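PDB 2FB6: conserved hypothetical protein, which is of unknown function but folds as a small single-chain alpha/beta protein with helices packed around a parallel five-stranded sheet. Local coordinates for residues 42-55 and 72-86. Numbering follows the deposited sequence. Where two conformers were deposited one is given.
Sequences INIILWGASVKLVA and ITIEACQDCCENFGV
The F84 ring receives K52 over one face: in the conformer described, CE of the lysine stands 3.5 Å from the ring centroid, close to the normal, and NZ follows at 4.6 Å, a cation-pi contact that may be only part-time. CG of K52, beside the backbone N (chi1 -77°), leads an extended chain that lies across the ring at about a right angle. At the edge of F84 lie the carbonyl O of G48, in plane, and CG1 of V51. An alanine in place of F84 is likely to leave the lysine chain without its ring face, and V51 and the G48 carbonyl without the edge they pack on. The W47 indole repeats the theme with sulfur: C77 sets CB over the five-membered ring, 3.7 Å from its centroid, and SG beside it toward the rim, while SG of C80 approaches CD1 obliquely at 3.5 Å. With its sulfur anti to the backbone N (chi1 170°), C77 also accepts from C80 N, as N-cap residue of helix 78-84. The W47 contact lies where the chain leaves neighbouring strands, 42-46 and 73-77, of the parallel sheet; helices 49-56 and 58-70 make the beta-alpha-beta crossover between them. Five backbone hydrogen bonds join the strands, among them L46 N to E75 O at 2.8 Å, nearly straight at 173°. On one face I44 CD1 meets I72 CG2 at 3.7 Å, and L46 packs on I74 and A76; on the other, R98 and Y107 hold the E75 carboxylate. Farther along, A55 CB touches CG1 of V86, whose N closes the Schellman motif with G85 as C-prime residue.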
ATOM      1  N   ILE A  42      -1.603  -8.895  -3.038  1.00 11.33           N
ATOM      2  CA  ILE A  42      -1.848  -7.864  -2.031  1.00 12.21           C
ATOM      3  C   ILE A  42      -1.403  -6.536  -2.607  1.00 11.57           C
ATOM      4  O   ILE A  42      -0.264  -6.392  -3.072  1.00 12.07           O
ATOM      5  CB  ILE A  42      -1.086  -8.107  -0.712  1.00 12.17           C
ATOM      6  CG1 ILE A  42      -1.423  -9.497  -0.121  1.00 12.98           C
ATOM      7  CG2 ILE A  42      -1.379  -6.967   0.279  1.00 13.16           C
ATOM      8  CD1 ILE A  42      -0.721  -9.808   1.170  1.00 14.27           C
ATOM      9  N   ASN A  43      -2.336  -5.593  -2.630  1.00 10.91           N
ATOM     10  CA  ASN A  43      -2.069  -4.238  -3.085  0.50 11.07           C
ATOM     11  C   ASN A  43      -2.252  -3.259  -1.931  1.00 11.24           C
ATOM     12  O   ASN A  43      -3.269  -3.314  -1.234  1.00 11.97           O
ATOM     13  CB  ASN A  43      -3.041  -3.862  -4.211  0.50 11.46           C
ATOM     14  CG  ASN A  43      -2.815  -2.450  -4.730  0.50 11.40           C
ATOM     15  OD1 ASN A  43      -3.726  -1.613  -4.716  0.50 13.08           O
ATOM     16  ND2 ASN A  43      -1.605  -2.180  -5.198  0.50 11.33           N
ATOM     17  N   ILE A  44      -1.286  -2.363  -1.751  1.00 10.78           N
ATOM     18  CA  ILE A  44      -1.366  -1.369  -0.686  1.00 11.54           C
ATOM     19  C   ILE A  44      -1.417   0.007  -1.322  1.00 10.48           C
ATOM     20  O   ILE A  44      -0.604   0.313  -2.186  1.00 10.47           O
ATOM     21  CB  ILE A  44      -0.162  -1.471   0.291  1.00 11.33           C
ATOM     22  CG1 ILE A  44      -0.127  -2.878   0.947  1.00 13.15           C
ATOM     23  CG2 ILE A  44      -0.254  -0.334   1.349  1.00 13.63           C
ATOM     24  CD1 ILE A  44       1.019  -3.112   1.877  1.00 14.57           C
ATOM     25  N   ILE A  45      -2.393   0.807  -0.901  1.00 10.20           N
ATOM     26  CA  ILE A  45      -2.567   2.173  -1.403  1.00 10.26           C
ATOM     27  C   ILE A  45      -2.121   3.141  -0.306  1.00 11.00           C
ATOM     28  O   ILE A  45      -2.686   3.150   0.780  1.00 11.61           O
ATOM     29  CB  ILE A  45      -4.043   2.470  -1.745  1.00 10.79           C
ATOM     30  CG1 ILE A  45      -4.613   1.435  -2.730  1.00 10.96           C
ATOM     31  CG2 ILE A  45      -4.169   3.904  -2.269  1.00 11.51           C
ATOM     32  CD1 ILE A  45      -6.137   1.472  -2.771  1.00 13.56           C
ATOM     33  N   LEU A  46      -1.101   3.936  -0.607  1.00 10.85           N
ATOM     34  CA  LEU A  46      -0.628   4.974   0.305  0.50 11.54           C
ATOM     35  C   LEU A  46      -1.346   6.277   0.004  1.00 11.54           C
ATOM     36  O   LEU A  46      -1.164   6.858  -1.061  1.00 12.00           O
ATOM     37  CB  LEU A  46       0.872   5.187   0.129  0.50 11.84           C
ATOM     38  CG  LEU A  46       1.780   4.136   0.742  0.50 11.60           C
ATOM     39  CD1 LEU A  46       3.212   4.375   0.331  0.50 11.33           C
ATOM     40  CD2 LEU A  46       1.658   4.204   2.247  0.50 13.26           C
ATOM     41  N   TRP A  47      -2.163   6.756   0.940  1.00 12.21           N
ATOM     42  CA  TRP A  47      -2.972   7.936   0.656  1.00 12.73           C
ATOM     43  C   TRP A  47      -3.360   8.568   1.978  1.00 13.58           C
ATOM     44  O   TRP A  47      -4.059   7.943   2.769  1.00 14.55           O
ATOM     45  CB  TRP A  47      -4.230   7.492  -0.107  1.00 13.07           C
ATOM     46  CG  TRP A  47      -5.018   8.592  -0.756  1.00 13.05           C
ATOM     47  CD1 TRP A  47      -4.963   9.930  -0.487  1.00 13.70           C
ATOM     48  CD2 TRP A  47      -6.015   8.423  -1.759  1.00 12.73           C
ATOM     49  NE1 TRP A  47      -5.865  10.608  -1.274  1.00 13.67           N
ATOM     50  CE2 TRP A  47      -6.513   9.703  -2.074  1.00 13.00           C
ATOM     51  CE3 TRP A  47      -6.521   7.310  -2.450  1.00 12.62           C
ATOM     52  CZ2 TRP A  47      -7.518   9.903  -3.031  1.00 12.83           C
ATOM     53  CZ3 TRP A  47      -7.513   7.516  -3.412  1.00 12.78           C
ATOM     54  CH2 TRP A  47      -7.989   8.789  -3.692  1.00 13.59           C
ATOM     55  N   GLY A  48      -2.933   9.813   2.199  1.00 13.33           N
ATOM     56  CA  GLY A  48      -3.210  10.509   3.468  1.00 13.92           C
ATOM     57  C   GLY A  48      -1.953  10.712   4.286  1.00 13.48           C
ATOM     58  O   GLY A  48      -0.874  10.858   3.724  1.00 13.72           O
ATOM     59  N   ALA A  49      -2.092  10.709   5.615  1.00 13.06           N
ATOM     60  CA  ALA A  49      -0.970  10.991   6.529  1.00 12.79           C
ATOM     61  C   ALA A  49       0.199  10.014   6.310  1.00 12.40           C
ATOM     62  O   ALA A  49       1.372  10.367   6.453  1.00 13.68           O
ATOM     63  CB  ALA A  49      -1.467  10.959   7.977  1.00 12.49           C
ATOM     64  N   SER A  50      -0.141   8.796   5.912  1.00 12.59           N
ATOM     65  CA  SER A  50       0.857   7.774   5.612  1.00 11.88           C
ATOM     66  C   SER A  50       1.909   8.162   4.574  1.00 12.67           C
ATOM     67  O   SER A  50       3.043   7.687   4.636  1.00 12.93           O
ATOM     68  CB  SER A  50       0.154   6.516   5.133  1.00 12.51           C
ATOM     69  OG  SER A  50      -0.606   6.813   3.974  1.00 12.27           O
ATOM     70  N   VAL A  51       1.530   9.002   3.612  1.00 13.07           N
ATOM     71  CA  VAL A  51       2.453   9.377   2.553  1.00 13.21           C
ATOM     72  C   VAL A  51       3.632  10.167   3.130  1.00 13.87           C
ATOM     73  O   VAL A  51       4.789   9.917   2.776  1.00 14.43           O
ATOM     74  CB  VAL A  51       1.735  10.173   1.440  1.00 13.22           C
ATOM     75  CG1 VAL A  51       2.749  10.758   0.454  1.00 14.47           C
ATOM     76  CG2 VAL A  51       0.777   9.266   0.679  1.00 13.48           C
ATOM     77  N   LYS A  52       3.326  11.069   4.059  1.00 14.36           N
ATOM     78  CA  LYS A  52       4.363  11.836   4.761  0.60 14.97           C
ATOM     79  C   LYS A  52       5.220  10.914   5.621  1.00 14.96           C
ATOM     80  O   LYS A  52       6.441  11.063   5.667  1.00 15.72           O
ATOM     81  CB  LYS A  52       3.753  12.938   5.631  0.60 15.78           C
ATOM     82  CG  LYS A  52       3.284  14.143   4.856  0.60 16.67           C
ATOM     83  CD  LYS A  52       2.886  15.271   5.798  0.60 19.37           C
ATOM     84  CE  LYS A  52       2.134  16.360   5.059  0.60 20.83           C
ATOM     85  NZ  LYS A  52       1.589  17.389   5.994  0.60 21.48           N
ATOM     86  N   LEU A  53       4.590   9.948   6.292  1.00 14.31           N
ATOM     87  CA  LEU A  53       5.339   9.007   7.119  1.00 13.78           C
ATOM     88  C   LEU A  53       6.362   8.211   6.297  1.00 13.68           C
ATOM     89  O   LEU A  53       7.533   8.098   6.663  1.00 13.90           O
ATOM     90  CB  LEU A  53       4.397   8.059   7.866  1.00 13.71           C
ATOM     91  CG  LEU A  53       5.098   6.971   8.678  1.00 13.64           C
ATOM     92  CD1 LEU A  53       5.847   7.598   9.866  1.00 14.37           C
ATOM     93  CD2 LEU A  53       4.071   5.927   9.116  1.00 14.70           C
ATOM     94  N   VAL A  54       5.909   7.628   5.195  1.00 13.57           N
ATOM     95  CA  VAL A  54       6.794   6.825   4.357  1.00 13.53           C
ATOM     96  C   VAL A  54       7.932   7.677   3.808  1.00 13.78           C
ATOM     97  O   VAL A  54       9.080   7.221   3.752  1.00 14.95           O
ATOM     98  CB  VAL A  54       6.011   6.135   3.221  1.00 13.19           C
ATOM     99  CG1 VAL A  54       6.948   5.482   2.249  1.00 13.58           C
ATOM    100  CG2 VAL A  54       5.062   5.079   3.813  1.00 12.71           C
ATOM    101  N   ALA A  55       7.626   8.918   3.417  1.00 13.96           N
ATOM    102  CA  ALA A  55       8.639   9.779   2.821  1.00 14.69           C
ATOM    103  C   ALA A  55       9.750  10.128   3.791  1.00 15.76           C
ATOM    104  O   ALA A  55      10.887  10.336   3.377  1.00 16.54           O
ATOM    105  CB  ALA A  55       7.993  11.052   2.296  1.00 15.13           C
ATOM    106  N   ILE A  72       4.325  -7.852  -2.837  1.00 12.45           N
ATOM    107  CA  ILE A  72       3.219  -6.937  -2.543  1.00 11.75           C
ATOM    108  C   ILE A  72       3.382  -5.716  -3.451  1.00 11.63           C
ATOM    109  O   ILE A  72       4.498  -5.228  -3.627  1.00 12.17           O
ATOM    110  CB  ILE A  72       3.301  -6.499  -1.068  1.00 11.60           C
ATOM    111  CG1 ILE A  72       2.989  -7.680  -0.148  1.00 11.46           C
ATOM    112  CG2 ILE A  72       2.351  -5.323  -0.750  1.00 12.25           C
ATOM    113  CD1 ILE A  72       3.476  -7.491   1.285  1.00 11.22           C
ATOM    114  N   THR A  73       2.293  -5.256  -4.064  1.00 11.27           N
ATOM    115  CA  THR A  73       2.363  -4.043  -4.882  1.00 11.54           C
ATOM    116  C   THR A  73       2.002  -2.852  -3.995  1.00 11.58           C
ATOM    117  O   THR A  73       1.163  -2.969  -3.107  1.00 11.01           O
ATOM    118  CB  THR A  73       1.446  -4.113  -6.139  1.00 12.10           C
ATOM    119  OG1 THR A  73       0.095  -4.362  -5.741  1.00 12.75           O
ATOM    120  CG2 THR A  73       1.876  -5.253  -7.049  1.00 13.65           C
ATOM    121  N   ILE A  74       2.636  -1.710  -4.230  1.00 10.99           N
ATOM    122  CA  ILE A  74       2.374  -0.498  -3.439  1.00 10.84           C
ATOM    123  C   ILE A  74       2.281   0.690  -4.381  1.00 10.87           C
ATOM    124  O   ILE A  74       3.156   0.872  -5.212  1.00 11.29           O
ATOM    125  CB  ILE A  74       3.463  -0.220  -2.368  1.00 11.19           C
ATOM    126  CG1 ILE A  74       3.710  -1.477  -1.524  1.00 12.49           C
ATOM    127  CG2 ILE A  74       3.008   0.963  -1.477  1.00 11.44           C
ATOM    128  CD1 ILE A  74       4.779  -1.314  -0.462  1.00 12.31           C
ATOM    129  N   GLU A  75       1.188   1.448  -4.272  1.00 10.23           N
ATOM    130  CA  GLU A  75       0.962   2.619  -5.110  1.00 10.96           C
ATOM    131  C   GLU A  75       0.576   3.771  -4.205  1.00 10.83           C
ATOM    132  O   GLU A  75      -0.011   3.552  -3.145  1.00 12.16           O
ATOM    133  CB  GLU A  75      -0.122   2.344  -6.158  1.00 10.92           C
ATOM    134  CG  GLU A  75      -1.437   1.792  -5.579  1.00 11.18           C
ATOM    135  CD  GLU A  75      -2.470   1.419  -6.642  1.00 12.83           C
ATOM    136  OE1 GLU A  75      -2.211   1.664  -7.839  1.00 16.16           O
ATOM    137  OE2 GLU A  75      -3.541   0.892  -6.271  1.00 14.17           O
ATOM    138  N   ALA A  76       0.978   4.979  -4.588  1.00 11.19           N
ATOM    139  CA  ALA A  76       0.730   6.150  -3.759  1.00 11.73           C
ATOM    140  C   ALA A  76      -0.014   7.193  -4.558  1.00 11.56           C
ATOM    141  O   ALA A  76       0.237   7.365  -5.758  1.00 11.94           O
ATOM    142  CB  ALA A  76       2.051   6.737  -3.239  1.00 12.20           C
ATOM    143  N   CYS A  77      -0.907   7.896  -3.870  1.00 12.07           N
ATOM    144  CA  CYS A  77      -1.666   8.986  -4.444  1.00 11.06           C
ATOM    145  C   CYS A  77      -0.723  10.065  -4.971  1.00 11.22           C
ATOM    146  O   CYS A  77       0.025  10.658  -4.207  1.00 10.95           O
ATOM    147  CB  CYS A  77      -2.639   9.540  -3.396  1.00 11.89           C
ATOM    148  SG  CYS A  77      -3.472  11.077  -3.857  1.00 14.83           S
ATOM    149  N   GLN A  78      -0.756  10.310  -6.282  1.00 10.20           N
ATOM    150  CA  GLN A  78       0.110  11.314  -6.889  1.00 10.74           C
ATOM    151  C   GLN A  78      -0.224  12.723  -6.422  1.00 10.56           C
ATOM    152  O   GLN A  78       0.689  13.554  -6.285  1.00 11.30           O
ATOM    153  CB  GLN A  78       0.068  11.216  -8.420  1.00 10.76           C
ATOM    154  CG  GLN A  78       0.968  12.224  -9.125  1.00 11.47           C
ATOM    155  CD  GLN A  78       1.209  11.872 -10.587  1.00 13.72           C
ATOM    156  OE1 GLN A  78       1.051  10.718 -10.994  1.00 15.43           O
ATOM    157  NE2 GLN A  78       1.587  12.865 -11.378  1.00 15.80           N
ATOM    158  N   ASP A  79      -1.507  13.015  -6.192  1.00 11.38           N
ATOM    159  CA  ASP A  79      -1.868  14.325  -5.632  1.00 12.18           C
ATOM    160  C   ASP A  79      -1.207  14.519  -4.266  1.00 12.76           C
ATOM    161  O   ASP A  79      -0.611  15.571  -4.005  1.00 13.27           O
ATOM    162  CB  ASP A  79      -3.381  14.445  -5.490  1.00 13.45           C
ATOM    163  CG  ASP A  79      -4.068  14.673  -6.812  1.00 14.03           C
ATOM    164  OD1 ASP A  79      -3.990  15.816  -7.336  1.00 15.69           O
ATOM    165  OD2 ASP A  79      -4.715  13.726  -7.333  1.00 15.28           O
ATOM    166  N   CYS A  80      -1.305  13.514  -3.393  1.00 14.15           N
ATOM    167  CA  CYS A  80      -0.620  13.602  -2.095  1.00 14.81           C
ATOM    168  C   CYS A  80       0.875  13.780  -2.227  1.00 14.64           C
ATOM    169  O   CYS A  80       1.465  14.628  -1.550  1.00 15.26           O
ATOM    170  CB  CYS A  80      -0.855  12.348  -1.252  1.00 16.19           C
ATOM    171  SG  CYS A  80      -2.451  12.340  -0.472  1.00 20.47           S
ATOM    172  N   CYS A  81       1.506  12.958  -3.068  1.00 13.85           N
ATOM    173  CA  CYS A  81       2.946  13.065  -3.277  1.00 14.17           C
ATOM    174  C   CYS A  81       3.336  14.455  -3.756  1.00 14.60           C
ATOM    175  O   CYS A  81       4.342  15.027  -3.293  1.00 15.90           O
ATOM    176  CB  CYS A  81       3.429  12.012  -4.267  1.00 14.35           C
ATOM    177  SG  CYS A  81       3.279  10.325  -3.598  1.00 15.68           S
ATOM    178  N   GLU A  82       2.536  15.011  -4.664  1.00 13.58           N
ATOM    179  CA  GLU A  82       2.848  16.340  -5.193  1.00 13.46           C
ATOM    180  C   GLU A  82       2.558  17.420  -4.162  1.00 13.89           C
ATOM    181  O   GLU A  82       3.335  18.367  -4.024  1.00 14.09           O
ATOM    182  CB  GLU A  82       2.119  16.587  -6.520  1.00 13.43           C
ATOM    183  CG  GLU A  82       2.675  15.690  -7.614  1.00 15.02           C
ATOM    184  CD  GLU A  82       2.033  15.922  -8.961  1.00 18.78           C
ATOM    185  OE1 GLU A  82       1.116  16.759  -9.042  1.00 24.35           O
ATOM    186  OE2 GLU A  82       2.433  15.263  -9.941  1.00 17.62           O
ATOM    187  N   ASN A  83       1.459  17.284  -3.424  1.00 14.15           N
ATOM    188  CA  ASN A  83       1.136  18.284  -2.401  1.00 14.91           C
ATOM    189  C   ASN A  83       2.110  18.319  -1.231  1.00 16.00           C
ATOM    190  O   ASN A  83       2.398  19.390  -0.670  1.00 16.72           O
ATOM    191  CB  ASN A  83      -0.292  18.129  -1.919  1.00 15.24           C
ATOM    192  CG  ASN A  83      -1.283  18.554  -2.968  1.00 15.01           C
ATOM    193  OD1 ASN A  83      -0.977  19.404  -3.816  1.00 17.06           O
ATOM    194  ND2 ASN A  83      -2.467  17.961  -2.940  1.00 17.17           N
ATOM    195  N   PHE A  84       2.614  17.144  -0.872  1.00 16.39           N
ATOM    196  CA  PHE A  84       3.594  17.027   0.203  1.00 16.42           C
ATOM    197  C   PHE A  84       5.034  17.206  -0.303  1.00 15.75           C
ATOM    198  O   PHE A  84       5.969  17.256   0.509  1.00 16.74           O
ATOM    199  CB  PHE A  84       3.447  15.681   0.930  1.00 17.23           C
ATOM    200  CG  PHE A  84       2.065  15.427   1.509  1.00 19.80           C
ATOM    201  CD1 PHE A  84       1.158  16.469   1.724  1.00 21.96           C
ATOM    202  CD2 PHE A  84       1.676  14.129   1.852  1.00 19.94           C
ATOM    203  CE1 PHE A  84      -0.123  16.219   2.255  1.00 21.88           C
ATOM    204  CE2 PHE A  84       0.413  13.863   2.394  1.00 20.82           C
ATOM    205  CZ  PHE A  84      -0.492  14.906   2.602  1.00 21.05           C
ATOM    206  N   GLY A  85       5.224  17.251  -1.621  1.00 15.85           N
ATOM    207  CA  GLY A  85       6.547  17.447  -2.235  1.00 15.45           C
ATOM    208  C   GLY A  85       7.509  16.263  -2.118  1.00 15.54           C
ATOM    209  O   GLY A  85       8.734  16.439  -1.957  1.00 15.91           O
ATOM    210  N   VAL A  86       6.962  15.049  -2.221  1.00 14.70           N
ATOM    211  CA  VAL A  86       7.746  13.836  -1.991  1.00 15.09           C
ATOM    212  C   VAL A  86       7.673  12.799  -3.114  1.00 15.01           C
ATOM    213  O   VAL A  86       8.087  11.651  -2.934  1.00 14.81           O
ATOM    214  CB  VAL A  86       7.352  13.163  -0.650  1.00 14.59           C
ATOM    215  CG1 VAL A  86       7.635  14.093   0.512  1.00 15.27           C
ATOM    216  CG2 VAL A  86       5.876  12.730  -0.646  1.00 15.38           C
TER